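PDB 3AFF: flavin-dependent monooxygenase, oxygenase subunit HsaA from Mycobacterium tuberculosis, which probably catalyses the FMNH2-dependent ortho-hydroxylation of the secosteroid phenol 3-HSA to the catechol 3,4-DHSA during cholesterol breakdown. Local coordinates for residues Thr51-Gln56 with Ala66-Ala71. Sequence-based numbering, arbitrary orientation.
Sequences TLLQPQ and ALFFEA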
loop_
_atom_site.group_PDB
_atom_site.type_symbol
_atom_site.label_atom_id
_atom_site.label_comp_id
_atom_site.label_asym_id
_atom_site.label_seq_id
_atom_site.Cartn_x
_atom_site.Cartn_y
_atom_site.Cartn_z
ATOM N N THR A 51 17.172 50.293 4.849
ATOM C CA THR A 51 15.898 51.014 4.699
ATOM C C THR A 51 14.700 50.196 4.234
ATOM O O THR A 51 13.547 50.672 4.324
ATOM C CB THR A 51 16.004 52.256 3.743
ATOM O OG1 THR A 51 16.125 51.801 2.374
ATOM C CG2 THR A 51 17.219 53.115 4.131
ATOM N N LEU A 52 14.945 48.966 3.758
ATOM C CA LEU A 52 13.945 48.208 3.016
ATOM C C LEU A 52 12.647 48.034 3.755
ATOM O O LEU A 52 11.568 48.271 3.209
ATOM C CB LEU A 52 14.490 46.815 2.634
ATOM C CG LEU A 52 15.368 46.770 1.373
ATOM C CD1 LEU A 52 16.203 45.487 1.254
ATOM C CD2 LEU A 52 14.566 47.104 0.053
ATOM N N LEU A 53 12.765 47.624 5.019
ATOM C CA LEU A 53 11.618 47.356 5.872
ATOM C C LEU A 53 11.370 48.433 6.920
ATOM O O LEU A 53 10.441 48.329 7.713
ATOM C CB LEU A 53 11.848 46.002 6.564
ATOM C CG LEU A 53 11.633 44.772 5.666
ATOM C CD1 LEU A 53 12.011 43.545 6.501
ATOM C CD2 LEU A 53 10.121 44.681 5.339
ATOM N N GLN A 54 12.193 49.475 6.891
ATOM C CA GLN A 54 12.041 50.680 7.738
ATOM C C GLN A 54 10.823 51.556 7.312
ATOM O O GLN A 54 10.515 51.629 6.133
ATOM C CB GLN A 54 13.330 51.459 7.685
ATOM C CG GLN A 54 13.325 52.734 8.566
ATOM C CD GLN A 54 14.665 53.380 8.599
ATOM O OE1 GLN A 54 15.371 53.420 7.587
ATOM N NE2 GLN A 54 15.040 53.930 9.767
ATOM N N PRO A 55 10.093 52.160 8.264
ATOM C CA PRO A 55 8.953 52.994 7.864
ATOM C C PRO A 55 9.305 54.255 7.046
ATOM O O PRO A 55 10.426 54.807 7.122
ATOM C CB PRO A 55 8.257 53.317 9.202
ATOM C CG PRO A 55 8.801 52.248 10.143
ATOM C CD PRO A 55 10.159 51.995 9.732
ATOM N N GLN A 56 8.362 54.634 6.184
ATOM C CA GLN A 56 8.516 55.835 5.354
ATOM C C GLN A 56 8.732 57.124 6.186
ATOM O O GLN A 56 9.526 57.993 5.760
ATOM C CB GLN A 56 7.413 55.984 4.265
ATOM C CG GLN A 56 6.094 56.540 4.770
ATOM C CD GLN A 56 6.113 58.090 5.051
ATOM O OE1 GLN A 56 6.984 58.822 4.540
ATOM N NE2 GLN A 56 5.140 58.576 5.860
ATOM N N ALA A 66 8.561 40.000 0.726
ATOM C CA ALA A 66 9.215 39.019 -0.130
ATOM C C ALA A 66 10.468 39.552 -0.817
ATOM O O ALA A 66 11.458 38.822 -1.043
ATOM C CB ALA A 66 8.206 38.442 -1.111
ATOM N N LEU A 67 10.478 40.860 -1.123
ATOM C CA LEU A 67 11.675 41.455 -1.674
ATOM C C LEU A 67 12.792 41.565 -0.684
ATOM O O LEU A 67 13.975 41.441 -1.055
ATOM C CB LEU A 67 11.385 42.859 -2.213
ATOM C CG LEU A 67 10.440 42.828 -3.412
ATOM C CD1 LEU A 67 10.189 44.253 -3.838
ATOM C CD2 LEU A 67 11.018 41.970 -4.603
ATOM N N PHE A 68 12.468 41.910 0.557
ATOM C CA PHE A 68 13.484 41.898 1.597
ATOM C C PHE A 68 14.124 40.515 1.746
ATOM O O PHE A 68 15.336 40.419 1.808
ATOM C CB PHE A 68 12.904 42.334 2.966
ATOM C CG PHE A 68 13.929 42.260 4.073
ATOM C CD1 PHE A 68 14.830 43.315 4.278
ATOM C CD2 PHE A 68 14.009 41.123 4.894
ATOM C CE1 PHE A 68 15.767 43.246 5.280
ATOM C CE2 PHE A 68 14.977 41.046 5.889
ATOM C CZ PHE A 68 15.829 42.105 6.083
ATOM N N PHE A 69 13.329 39.445 1.819
ATOM C CA PHE A 69 13.935 38.079 1.940
ATOM C C PHE A 69 14.775 37.616 0.738
ATOM O O PHE A 69 15.838 36.998 0.913
ATOM C CB PHE A 69 12.904 37.031 2.416
ATOM C CG PHE A 69 12.355 37.336 3.778
ATOM C CD1 PHE A 69 13.214 37.456 4.874
ATOM C CD2 PHE A 69 10.981 37.551 3.979
ATOM C CE1 PHE A 69 12.698 37.767 6.168
ATOM C CE2 PHE A 69 10.453 37.845 5.243
ATOM C CZ PHE A 69 11.296 37.967 6.355
ATOM N N GLU A 70 14.355 38.014 -0.477
ATOM C CA GLU A 70 15.131 37.791 -1.700
ATOM C C GLU A 70 16.515 38.421 -1.667
ATOM O O GLU A 70 17.511 37.799 -2.013
ATOM C CB GLU A 70 14.327 38.310 -2.944
ATOM C CG GLU A 70 15.143 38.416 -4.218
ATOM C CD GLU A 70 15.598 37.035 -4.735
ATOM O OE1 GLU A 70 16.627 36.994 -5.510
ATOM O OE2 GLU A 70 14.952 36.011 -4.312
ATOM N N ALA A 71 16.563 39.694 -1.263
ATOM C CA ALA A 71 17.802 40.359 -0.914
ATOM C C ALA A 71 18.735 39.578 0.007
ATOM O O ALA A 71 19.963 39.489 -0.258
ATOM C CB ALA A 71 17.450 41.776 -0.288
#
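Leu53 lays its CD1 methyl over one face of the Phe68 ring in a CH-pi contact, 3.5 Å from the ring centroid and 17° off the ring normal. The methyl sits slightly displaced toward the rim at CG, where Leu53 CD1 comes within 3.4 Å of Phe68 CG, while the branch carbon Leu53 CG follows it down to 3.8 Å from Phe68 CD1. The two side chains cross at about a right angle, and of the two Leu53 methyls it is CD1 that meets the ring. CB of Phe68 already points toward the loop, and with CG anti to the backbone N (chi1 177°) the ring lies with one face against Leu53 CD1.

Ordinary apolar packing completes the contact. Leu52 meets the ring at its edge, near the ring plane, with CB 3.9 Å from Phe68 CD1, so neighbouring leucines address the face and the rim of one phenyl group. Just under a turn further along the helix, Leu52 CD1 rests 4.2 Å from Ala71 CB, whose small side chain also touches Leu13 of helix 9-33.

Both segments belong to the all-helical N-terminal domain of the acyl-CoA dehydrogenase fold, and the pairing joins helix 65-76 to the loop that follows helix 38-47. The side chains of Phe68 and Trp84 lie about 11 Å apart; Trp84 is a probable FMN-binding residue, so the packing lies near the presumed flavin site without forming part of it.

No hydrogen bond crosses between the segments, and all four touching residues are buried. Some backbone groups of the loop bond outside the pair: Leu52 with Cys63, and Leu53 O with Tyr229 OH. The ring of Phe68 also meets that of Phe49, the planes inclined at about 30°.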